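Histidine-containing Phosphotransfer Protein type 1, MtHPt1 (Medicago truncatula, PDB 3US6) probably relays phosphoryl groups from cytokinin sensor histidine kinases to response regulators in plant two-component signalling. Local coordinates at residues V64-V78 and F100-R113. Numbering follows the deposited sequence. Where two conformers were deposited one is given.
Sequences VDQQSIDFKKVDAHV and FRNFCEEQNIDACR
With CG of Asp75 anti to the backbone N and the Arg101 chain bent at CG-CD (chi3 76°), carboxylate and guanidinium meet side-on. Two nearly straight bonds, Arg101 NE to Asp75 OD1 at 2.8 Å and Arg101 NH2 to the syn lone pair of Asp75 OD2 at 2.9 Å, join nearly coplanar groups in a two-pronged salt bridge. A leucine in place of Arg101 would probably leave the Asp75 carboxylate without its charged mate and free to turn. Deeper in, Val78 CG2 sits over a face of the Phe100 ring, 3.8 Å from its centroid. The Phe71 ring is packed on both faces, by Ile69 CB and by Gln107 CA, the latter 3.7 Å from the centroid, with the sulfurs of Cys104 and Cys112 at its edge. Arg113, extended to NE, donates a nearly straight bond from NE to Val64 O (2.9 Å, 171°) and a weak one from NH2 to Gln66 O; Ile109 CG2 covers one guanidinium face. Helices 71-78 and 100-106 run antiparallel at 166°, axes 9.5 Å apart. A Schellman motif with Gln107 at C-prime ends helix 91-106 and Asn108 caps helix 109-142, on whose start the 65-70 connection packs: one end of an antiparallel HPt helix bundle.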
ATOM      1  N   VAL A  64      -3.000 -19.378  -6.549  1.00 12.64           N
ATOM      2  CA  VAL A  64      -3.569 -19.137  -7.883  1.00 12.41           C
ATOM      3  C   VAL A  64      -2.852 -19.924  -8.946  1.00 14.31           C
ATOM      4  O   VAL A  64      -3.426 -20.178 -10.008  1.00 14.07           O
ATOM      5  CB  VAL A  64      -3.653 -17.641  -8.264  1.00 14.31           C
ATOM      6  CG1 VAL A  64      -4.482 -16.900  -7.310  1.00 18.22           C
ATOM      7  CG2 VAL A  64      -2.316 -17.033  -8.440  1.00 16.11           C
ATOM      8  N   ASP A  65      -1.647 -20.371  -8.667  1.00 12.39           N
ATOM      9  CA  ASP A  65      -0.823 -20.990  -9.699  1.00 12.41           C
ATOM     10  C   ASP A  65      -0.909 -22.495  -9.611  1.00 19.47           C
ATOM     11  O   ASP A  65       0.011 -23.193  -9.887  1.00 28.86           O
ATOM     12  CB  ASP A  65       0.622 -20.521  -9.624  1.00 12.48           C
ATOM     13  CG  ASP A  65       0.801 -19.108 -10.165  1.00 13.38           C
ATOM     14  OD1 ASP A  65      -0.030 -18.655 -10.958  1.00 16.04           O
ATOM     15  OD2 ASP A  65       1.756 -18.458  -9.754  1.00 16.12           O
ATOM     16  N   GLN A  66      -2.016 -22.966  -9.098  1.00 18.99           N
ATOM     17  CA  GLN A  66      -2.398 -24.361  -9.126  0.60 15.26           C
ATOM     18  C   GLN A  66      -3.389 -24.682 -10.272  1.00 11.99           C
ATOM     19  O   GLN A  66      -4.077 -23.791 -10.651  1.00 13.69           O
ATOM     20  CB  GLN A  66      -2.985 -24.747  -7.760  0.60 15.98           C
ATOM     21  CG  GLN A  66      -2.130 -24.399  -6.519  0.60 22.35           C
ATOM     22  CD  GLN A  66      -0.705 -24.998  -6.468  0.60 19.97           C
ATOM     23  OE1 GLN A  66      -0.565 -26.215  -6.410  0.60 37.21           O
ATOM     24  NE2 GLN A  66       0.344 -24.139  -6.415  0.60 19.11           N
ATOM     25  N   GLN A  67      -3.472 -25.899 -10.783  1.00 13.13           N
ATOM     26  CA  GLN A  67      -4.337 -26.267 -11.925  1.00 13.44           C
ATOM     27  C   GLN A  67      -5.764 -25.906 -11.605  1.00 14.29           C
ATOM     28  O   GLN A  67      -6.526 -25.381 -12.454  1.00 16.76           O
ATOM     29  CB  GLN A  67      -4.225 -27.780 -12.191  1.00 21.58           C
ATOM     30  CG  GLN A  67      -4.721 -28.328 -13.514  1.00 34.79           C
ATOM     31  CD  GLN A  67      -4.571 -29.877 -13.554  1.00 64.79           C
ATOM     32  OE1 GLN A  67      -5.010 -30.570 -12.616  1.00 57.76           O
ATOM     33  NE2 GLN A  67      -3.921 -30.412 -14.618  1.00 65.77           N
ATOM     34  N   SER A  68      -6.189 -26.200 -10.372  1.00 14.61           N
ATOM     35  CA  SER A  68      -7.518 -25.861  -9.892  0.53 18.18           C
ATOM     36  C   SER A  68      -7.368 -24.898  -8.744  1.00 17.67           C
ATOM     37  O   SER A  68      -6.708 -25.197  -7.762  1.00 22.47           O
ATOM     38  CB  SER A  68      -8.258 -27.108  -9.424  0.53 18.66           C
ATOM     39  OG  SER A  68      -9.532 -26.770  -8.898  0.53 24.36           O
ATOM     40  N   ILE A  69      -7.941 -23.732  -8.866  1.00 16.54           N
ATOM     41  CA  ILE A  69      -7.851 -22.721  -7.810  1.00 18.63           C
ATOM     42  C   ILE A  69      -8.981 -22.895  -6.802  1.00 19.60           C
ATOM     43  O   ILE A  69     -10.159 -23.057  -7.194  1.00 21.20           O
ATOM     44  CB  ILE A  69      -7.940 -21.316  -8.362  1.00 16.79           C
ATOM     45  CG1 ILE A  69      -6.785 -21.069  -9.300  1.00 19.31           C
ATOM     46  CG2 ILE A  69      -7.901 -20.340  -7.196  1.00 16.24           C
ATOM     47  CD1 ILE A  69      -6.760 -19.644  -9.928  1.00 16.37           C
ATOM     48  N   ASP A  70      -8.668 -22.846  -5.506  1.00 17.33           N
ATOM     49  CA  ASP A  70      -9.678 -22.790  -4.459  1.00 15.98           C
ATOM     50  C   ASP A  70     -10.144 -21.339  -4.373  1.00 15.91           C
ATOM     51  O   ASP A  70      -9.545 -20.509  -3.658  1.00 18.22           O
ATOM     52  CB  ASP A  70      -9.068 -23.173  -3.124  1.00 21.37           C
ATOM     53  CG  ASP A  70     -10.093 -23.263  -2.011  1.00 28.34           C
ATOM     54  OD1 ASP A  70     -11.164 -22.585  -2.048  1.00 22.38           O
ATOM     55  OD2 ASP A  70      -9.799 -24.056  -1.091  1.00 26.82           O
ATOM     56  N   PHE A  71     -11.175 -20.990  -5.150  1.00 18.53           N
ATOM     57  CA  PHE A  71     -11.599 -19.596  -5.286  1.00 19.22           C
ATOM     58  C   PHE A  71     -12.128 -19.000  -3.989  1.00 20.32           C
ATOM     59  O   PHE A  71     -12.035 -17.802  -3.772  1.00 19.21           O
ATOM     60  CB  PHE A  71     -12.678 -19.446  -6.402  1.00 18.52           C
ATOM     61  CG  PHE A  71     -12.164 -19.723  -7.775  1.00 18.40           C
ATOM     62  CD1 PHE A  71     -11.334 -18.847  -8.400  1.00 17.99           C
ATOM     63  CD2 PHE A  71     -12.506 -20.906  -8.425  1.00 19.72           C
ATOM     64  CE1 PHE A  71     -10.846 -19.080  -9.636  1.00 19.22           C
ATOM     65  CE2 PHE A  71     -11.988 -21.171  -9.696  1.00 20.36           C
ATOM     66  CZ  PHE A  71     -11.160 -20.277 -10.280  1.00 18.52           C
ATOM     67  N   LYS A  72     -12.756 -19.828  -3.170  1.00 18.22           N
ATOM     68  CA  LYS A  72     -13.277 -19.400  -1.888  1.00 18.78           C
ATOM     69  C   LYS A  72     -12.151 -18.909  -0.973  1.00 20.41           C
ATOM     70  O   LYS A  72     -12.225 -17.817  -0.430  1.00 22.13           O
ATOM     71  CB  LYS A  72     -14.105 -20.574  -1.271  1.00 22.72           C
ATOM     72  CG  LYS A  72     -14.903 -20.261   0.020  1.00 39.51           C
ATOM     73  CD  LYS A  72     -15.983 -21.357   0.284  1.00110.84           C
ATOM     74  CE  LYS A  72     -16.877 -21.101   1.504  1.00111.63           C
ATOM     75  NZ  LYS A  72     -17.750 -19.893   1.362  1.00110.82           N
ATOM     76  N   LYS A  73     -11.087 -19.691  -0.888  1.00 18.26           N
ATOM     77  CA  LYS A  73      -9.975 -19.359  -0.009  1.00 22.87           C
ATOM     78  C   LYS A  73      -9.213 -18.130  -0.540  1.00 20.25           C
ATOM     79  O   LYS A  73      -8.863 -17.212   0.215  1.00 21.10           O
ATOM     80  CB  LYS A  73      -9.059 -20.573   0.156  1.00 26.72           C
ATOM     81  CG  LYS A  73      -7.914 -20.370   1.124  1.00 55.57           C
ATOM     82  CD  LYS A  73      -7.206 -21.681   1.481  1.00 74.98           C
ATOM     83  CE  LYS A  73      -5.940 -21.883   0.644  1.00 85.15           C
ATOM     84  NZ  LYS A  73      -5.017 -20.676   0.576  1.00 86.86           N
ATOM     85  N   VAL A  74      -8.997 -18.120  -1.853  1.00 18.57           N
ATOM     86  CA  VAL A  74      -8.337 -16.997  -2.499  1.00 16.60           C
ATOM     87  C   VAL A  74      -9.137 -15.736  -2.292  1.00 18.09           C
ATOM     88  O   VAL A  74      -8.573 -14.680  -1.966  1.00 18.08           O
ATOM     89  CB  VAL A  74      -8.079 -17.281  -3.998  1.00 18.43           C
ATOM     90  CG1 VAL A  74      -7.756 -15.972  -4.712  1.00 23.32           C
ATOM     91  CG2 VAL A  74      -7.000 -18.325  -4.095  1.00 24.59           C
ATOM     92  N   ASP A  75     -10.437 -15.814  -2.456  1.00 15.83           N
ATOM     93  CA  ASP A  75     -11.236 -14.620  -2.306  1.00 16.89           C
ATOM     94  C   ASP A  75     -11.160 -14.099  -0.881  1.00 15.41           C
ATOM     95  O   ASP A  75     -11.073 -12.884  -0.656  1.00 16.53           O
ATOM     96  CB  ASP A  75     -12.696 -14.894  -2.610  1.00 19.15           C
ATOM     97  CG  ASP A  75     -13.518 -13.647  -2.488  1.00 20.41           C
ATOM     98  OD1 ASP A  75     -13.287 -12.710  -3.283  1.00 22.26           O
ATOM     99  OD2 ASP A  75     -14.319 -13.596  -1.557  1.00 27.11           O
ATOM    100  N   ALA A  76     -11.103 -14.976   0.096  1.00 17.48           N
ATOM    101  CA  ALA A  76     -11.044 -14.505   1.474  1.00 22.11           C
ATOM    102  C   ALA A  76      -9.692 -13.797   1.743  1.00 17.29           C
ATOM    103  O   ALA A  76      -9.649 -12.793   2.424  1.00 20.15           O
ATOM    104  CB  ALA A  76     -11.237 -15.686   2.425  1.00 21.41           C
ATOM    105  N   HIS A  77      -8.605 -14.326   1.200  1.00 19.49           N
ATOM    106  CA  HIS A  77      -7.295 -13.694   1.421  1.00 22.77           C
ATOM    107  C   HIS A  77      -7.219 -12.348   0.688  1.00 18.35           C
ATOM    108  O   HIS A  77      -6.713 -11.380   1.249  1.00 18.82           O
ATOM    109  CB  HIS A  77      -6.170 -14.600   0.994  1.00 25.38           C
ATOM    110  CG  HIS A  77      -6.040 -15.822   1.842  1.00 49.09           C
ATOM    111  ND1 HIS A  77      -5.186 -16.861   1.532  1.00 63.55           N
ATOM    112  CD2 HIS A  77      -6.690 -16.195   2.968  1.00 63.76           C
ATOM    113  CE1 HIS A  77      -5.301 -17.810   2.441  1.00 68.88           C
ATOM    114  NE2 HIS A  77      -6.208 -17.433   3.325  1.00 70.83           N
ATOM    115  N   VAL A  78      -7.767 -12.262  -0.525  1.00 16.89           N
ATOM    116  CA  VAL A  78      -7.793 -10.993  -1.244  1.00 17.15           C
ATOM    117  C   VAL A  78      -8.621  -9.976  -0.522  1.00 16.00           C
ATOM    118  O   VAL A  78      -8.290  -8.751  -0.458  1.00 17.54           O
ATOM    119  CB  VAL A  78      -8.296 -11.194  -2.681  1.00 22.47           C
ATOM    120  CG1 VAL A  78      -8.474  -9.839  -3.410  1.00 24.03           C
ATOM    121  CG2 VAL A  78      -7.362 -12.077  -3.380  1.00 26.19           C
ATOM    122  N   PHE A 100      -9.640  -8.146  -8.617  0.51 17.18           N
ATOM    123  CA  PHE A 100      -9.308  -9.523  -8.269  0.51 16.39           C
ATOM    124  C   PHE A 100     -10.560 -10.291  -7.859  0.51 16.10           C
ATOM    125  O   PHE A 100     -10.915 -11.292  -8.479  0.51 20.38           O
ATOM    126  CB  PHE A 100      -8.285  -9.552  -7.133  0.51 15.93           C
ATOM    127  CG  PHE A 100      -7.446 -10.798  -7.106  0.51 16.02           C
ATOM    128  CD1 PHE A 100      -7.938 -11.991  -7.609  0.51 16.66           C
ATOM    129  CD2 PHE A 100      -6.166 -10.776  -6.576  0.51 11.72           C
ATOM    130  CE1 PHE A 100      -7.168 -13.138  -7.585  0.51 10.39           C
ATOM    131  CE2 PHE A 100      -5.392 -11.920  -6.549  0.51 16.12           C
ATOM    132  CZ  PHE A 100      -5.894 -13.103  -7.054  0.51 15.00           C
ATOM    133  N   ARG A 101     -11.269  -9.767  -6.864  1.00 17.07           N
ATOM    134  CA  ARG A 101     -12.456 -10.412  -6.344  1.00 16.42           C
ATOM    135  C   ARG A 101     -13.533 -10.609  -7.405  1.00 14.29           C
ATOM    136  O   ARG A 101     -14.213 -11.637  -7.402  1.00 18.19           O
ATOM    137  CB  ARG A 101     -13.090  -9.616  -5.200  1.00 18.75           C
ATOM    138  CG  ARG A 101     -12.179  -9.512  -4.011  1.00 30.04           C
ATOM    139  CD  ARG A 101     -12.984  -9.041  -2.802  1.00 32.83           C
ATOM    140  NE  ARG A 101     -13.807 -10.122  -2.237  1.00 30.55           N
ATOM    141  CZ  ARG A 101     -14.850  -9.932  -1.439  1.00 48.01           C
ATOM    142  NH1 ARG A 101     -15.250  -8.705  -1.152  1.00 55.72           N
ATOM    143  NH2 ARG A 101     -15.488 -10.969  -0.943  1.00 42.96           N
ATOM    144  N   ASN A 102     -13.650  -9.692  -8.362  1.00 16.24           N
ATOM    145  CA  ASN A 102     -14.623  -9.957  -9.441  1.00 18.30           C
ATOM    146  C   ASN A 102     -14.226 -11.205 -10.248  1.00 21.54           C
ATOM    147  O   ASN A 102     -15.080 -11.999 -10.613  1.00 21.56           O
ATOM    148  CB  ASN A 102     -14.771  -8.720 -10.321  1.00 30.06           C
ATOM    149  CG  ASN A 102     -15.445  -7.558  -9.564  1.00 43.77           C
ATOM    150  OD1 ASN A 102     -16.285  -7.790  -8.683  1.00 42.45           O
ATOM    151  ND2 ASN A 102     -15.066  -6.328  -9.890  1.00 52.44           N
ATOM    152  N   PHE A 103     -12.942 -11.382 -10.548  1.00 17.97           N
ATOM    153  CA  PHE A 103     -12.518 -12.516 -11.324  1.00 18.30           C
ATOM    154  C   PHE A 103     -12.561 -13.799 -10.544  1.00 18.71           C
ATOM    155  O   PHE A 103     -12.801 -14.867 -11.091  1.00 19.15           O
ATOM    156  CB  PHE A 103     -11.151 -12.258 -11.952  1.00 18.07           C
ATOM    157  CG  PHE A 103     -11.172 -11.163 -12.941  1.00 26.43           C
ATOM    158  CD1 PHE A 103     -11.947 -11.240 -14.062  1.00 33.38           C
ATOM    159  CD2 PHE A 103     -10.377 -10.069 -12.748  1.00 38.25           C
ATOM    160  CE1 PHE A 103     -11.956 -10.227 -14.968  1.00 42.62           C
ATOM    161  CE2 PHE A 103     -10.368  -9.068 -13.651  1.00 42.15           C
ATOM    162  CZ  PHE A 103     -11.150  -9.146 -14.754  1.00 44.23           C
ATOM    163  N   CYS A 104     -12.412 -13.693  -9.240  1.00 19.75           N
ATOM    164  CA  CYS A 104     -12.619 -14.826  -8.380  0.51 15.24           C
ATOM    165  C   CYS A 104     -14.072 -15.277  -8.391  1.00 21.31           C
ATOM    166  O   CYS A 104     -14.340 -16.469  -8.391  1.00 22.77           O
ATOM    167  CB  CYS A 104     -12.154 -14.433  -6.989  0.51 24.78           C
ATOM    168  SG  CYS A 104     -11.600 -15.775  -6.081  0.51 18.84           S
ATOM    169  N   GLU A 105     -15.003 -14.311  -8.382  1.00 18.40           N
ATOM    170  CA  GLU A 105     -16.405 -14.671  -8.409  1.00 18.53           C
ATOM    171  C   GLU A 105     -16.778 -15.350  -9.754  1.00 20.05           C
ATOM    172  O   GLU A 105     -17.620 -16.255  -9.796  1.00 20.58           O
ATOM    173  CB  GLU A 105     -17.257 -13.464  -8.160  1.00 29.38           C
ATOM    174  CG  GLU A 105     -17.275 -13.153  -6.669  1.00 59.03           C
ATOM    175  CD  GLU A 105     -18.265 -12.092  -6.304  1.00 78.39           C
ATOM    176  OE1 GLU A 105     -19.325 -12.006  -6.977  1.00 77.65           O
ATOM    177  OE2 GLU A 105     -17.962 -11.347  -5.340  1.00 89.56           O
ATOM    178  N   GLU A 106     -16.140 -14.905 -10.834  1.00 19.90           N
ATOM    179  CA  GLU A 106     -16.389 -15.461 -12.161  1.00 19.00           C
ATOM    180  C   GLU A 106     -15.664 -16.791 -12.338  1.00 21.65           C
ATOM    181  O   GLU A 106     -15.955 -17.556 -13.257  1.00 21.86           O
ATOM    182  CB  GLU A 106     -15.941 -14.476 -13.243  1.00 28.27           C
ATOM    183  CG  GLU A 106     -16.801 -13.227 -13.339  1.00 68.41           C
ATOM    184  CD  GLU A 106     -18.269 -13.544 -13.543  1.00 96.45           C
ATOM    185  OE1 GLU A 106     -18.611 -14.135 -14.589  1.00102.43           O
ATOM    186  OE2 GLU A 106     -19.081 -13.202 -12.657  1.00100.80           O
ATOM    187  N   GLN A 107     -14.719 -17.058 -11.443  1.00 18.96           N
ATOM    188  CA  GLN A 107     -13.967 -18.312 -11.441  1.00 15.75           C
ATOM    189  C   GLN A 107     -13.106 -18.496 -12.703  1.00 16.62           C
ATOM    190  O   GLN A 107     -13.013 -19.567 -13.277  1.00 17.43           O
ATOM    191  CB  GLN A 107     -14.862 -19.492 -11.113  1.00 19.37           C
ATOM    192  CG  GLN A 107     -15.505 -19.259  -9.769  1.00 25.91           C
ATOM    193  CD  GLN A 107     -16.317 -20.461  -9.321  1.00 32.53           C
ATOM    194  OE1 GLN A 107     -16.342 -21.468  -9.980  1.00 31.29           O
ATOM    195  NE2 GLN A 107     -16.964 -20.345  -8.178  1.00 33.14           N
ATOM    196  N   ASN A 108     -12.441 -17.415 -13.067  1.00 16.84           N
ATOM    197  CA  ASN A 108     -11.654 -17.302 -14.267  1.00 17.19           C
ATOM    198  C   ASN A 108     -10.195 -17.457 -13.861  1.00 13.15           C
ATOM    199  O   ASN A 108      -9.620 -16.540 -13.345  1.00 15.94           O
ATOM    200  CB  ASN A 108     -11.921 -15.920 -14.883  1.00 18.30           C
ATOM    201  CG  ASN A 108     -11.194 -15.676 -16.177  1.00 22.23           C
ATOM    202  OD1 ASN A 108     -10.154 -16.209 -16.436  1.00 18.62           O
ATOM    203  ND2 ASN A 108     -11.752 -14.802 -16.973  1.00 36.95           N
ATOM    204  N   ILE A 109      -9.637 -18.636 -14.069  1.00 12.33           N
ATOM    205  CA  ILE A 109      -8.258 -18.888 -13.599  1.00 13.08           C
ATOM    206  C   ILE A 109      -7.270 -17.907 -14.159  1.00 12.49           C
ATOM    207  O   ILE A 109      -6.488 -17.291 -13.433  1.00 12.67           O
ATOM    208  CB  ILE A 109      -7.847 -20.358 -13.938  1.00 17.05           C
ATOM    209  CG1 ILE A 109      -8.638 -21.298 -13.024  1.00 20.27           C
ATOM    210  CG2 ILE A 109      -6.362 -20.529 -13.900  1.00 17.07           C
ATOM    211  CD1 ILE A 109      -8.185 -22.694 -12.965  1.00 27.71           C
ATOM    212  N   ASP A 110      -7.254 -17.744 -15.492  1.00 12.70           N
ATOM    213  CA  ASP A 110      -6.271 -16.880 -16.071  1.00 12.34           C
ATOM    214  C   ASP A 110      -6.440 -15.449 -15.611  1.00 12.18           C
ATOM    215  O   ASP A 110      -5.443 -14.778 -15.374  1.00 12.27           O
ATOM    216  CB  ASP A 110      -6.347 -16.922 -17.607  1.00 12.03           C
ATOM    217  CG  ASP A 110      -5.796 -18.212 -18.207  1.00 14.33           C
ATOM    218  OD1 ASP A 110      -5.153 -19.004 -17.494  1.00 12.15           O
ATOM    219  OD2 ASP A 110      -6.055 -18.451 -19.412  1.00 15.71           O
ATOM    220  N   ALA A 111      -7.665 -14.955 -15.523  1.00 13.58           N
ATOM    221  CA  ALA A 111      -7.823 -13.591 -15.075  1.00 12.87           C
ATOM    222  C   ALA A 111      -7.405 -13.428 -13.603  1.00 14.83           C
ATOM    223  O   ALA A 111      -6.851 -12.419 -13.205  1.00 14.63           O
ATOM    224  CB  ALA A 111      -9.290 -13.159 -15.192  1.00 16.20           C
ATOM    225  N   CYS A 112      -7.676 -14.422 -12.776  1.00 12.58           N
ATOM    226  CA  CYS A 112      -7.132 -14.389 -11.416  1.00 15.98           C
ATOM    227  C   CYS A 112      -5.619 -14.317 -11.385  1.00 15.04           C
ATOM    228  O   CYS A 112      -5.063 -13.556 -10.586  1.00 12.93           O
ATOM    229  CB  CYS A 112      -7.575 -15.580 -10.597  1.00 11.36           C
ATOM    230  SG  CYS A 112      -9.317 -15.465 -10.087  1.00 16.52           S
ATOM    231  N   ARG A 113      -4.953 -15.089 -12.259  1.00 11.13           N
ATOM    232  CA  ARG A 113      -3.508 -15.067 -12.268  1.00 11.12           C
ATOM    233  C   ARG A 113      -2.962 -13.685 -12.685  1.00 15.23           C
ATOM    234  O   ARG A 113      -2.054 -13.134 -12.073  1.00 13.35           O
ATOM    235  CB  ARG A 113      -2.977 -16.165 -13.167  1.00 11.34           C
ATOM    236  CG  ARG A 113      -3.185 -17.503 -12.507  1.00 12.82           C
ATOM    237  CD  ARG A 113      -2.795 -18.632 -13.444  1.00 11.41           C
ATOM    238  NE  ARG A 113      -3.057 -19.922 -12.833  1.00 11.28           N
ATOM    239  CZ  ARG A 113      -3.048 -21.078 -13.477  1.00 11.73           C
ATOM    240  NH1 ARG A 113      -2.709 -21.151 -14.753  1.00 10.68           N
ATOM    241  NH2 ARG A 113      -3.346 -22.188 -12.861  1.00 12.14           N
TER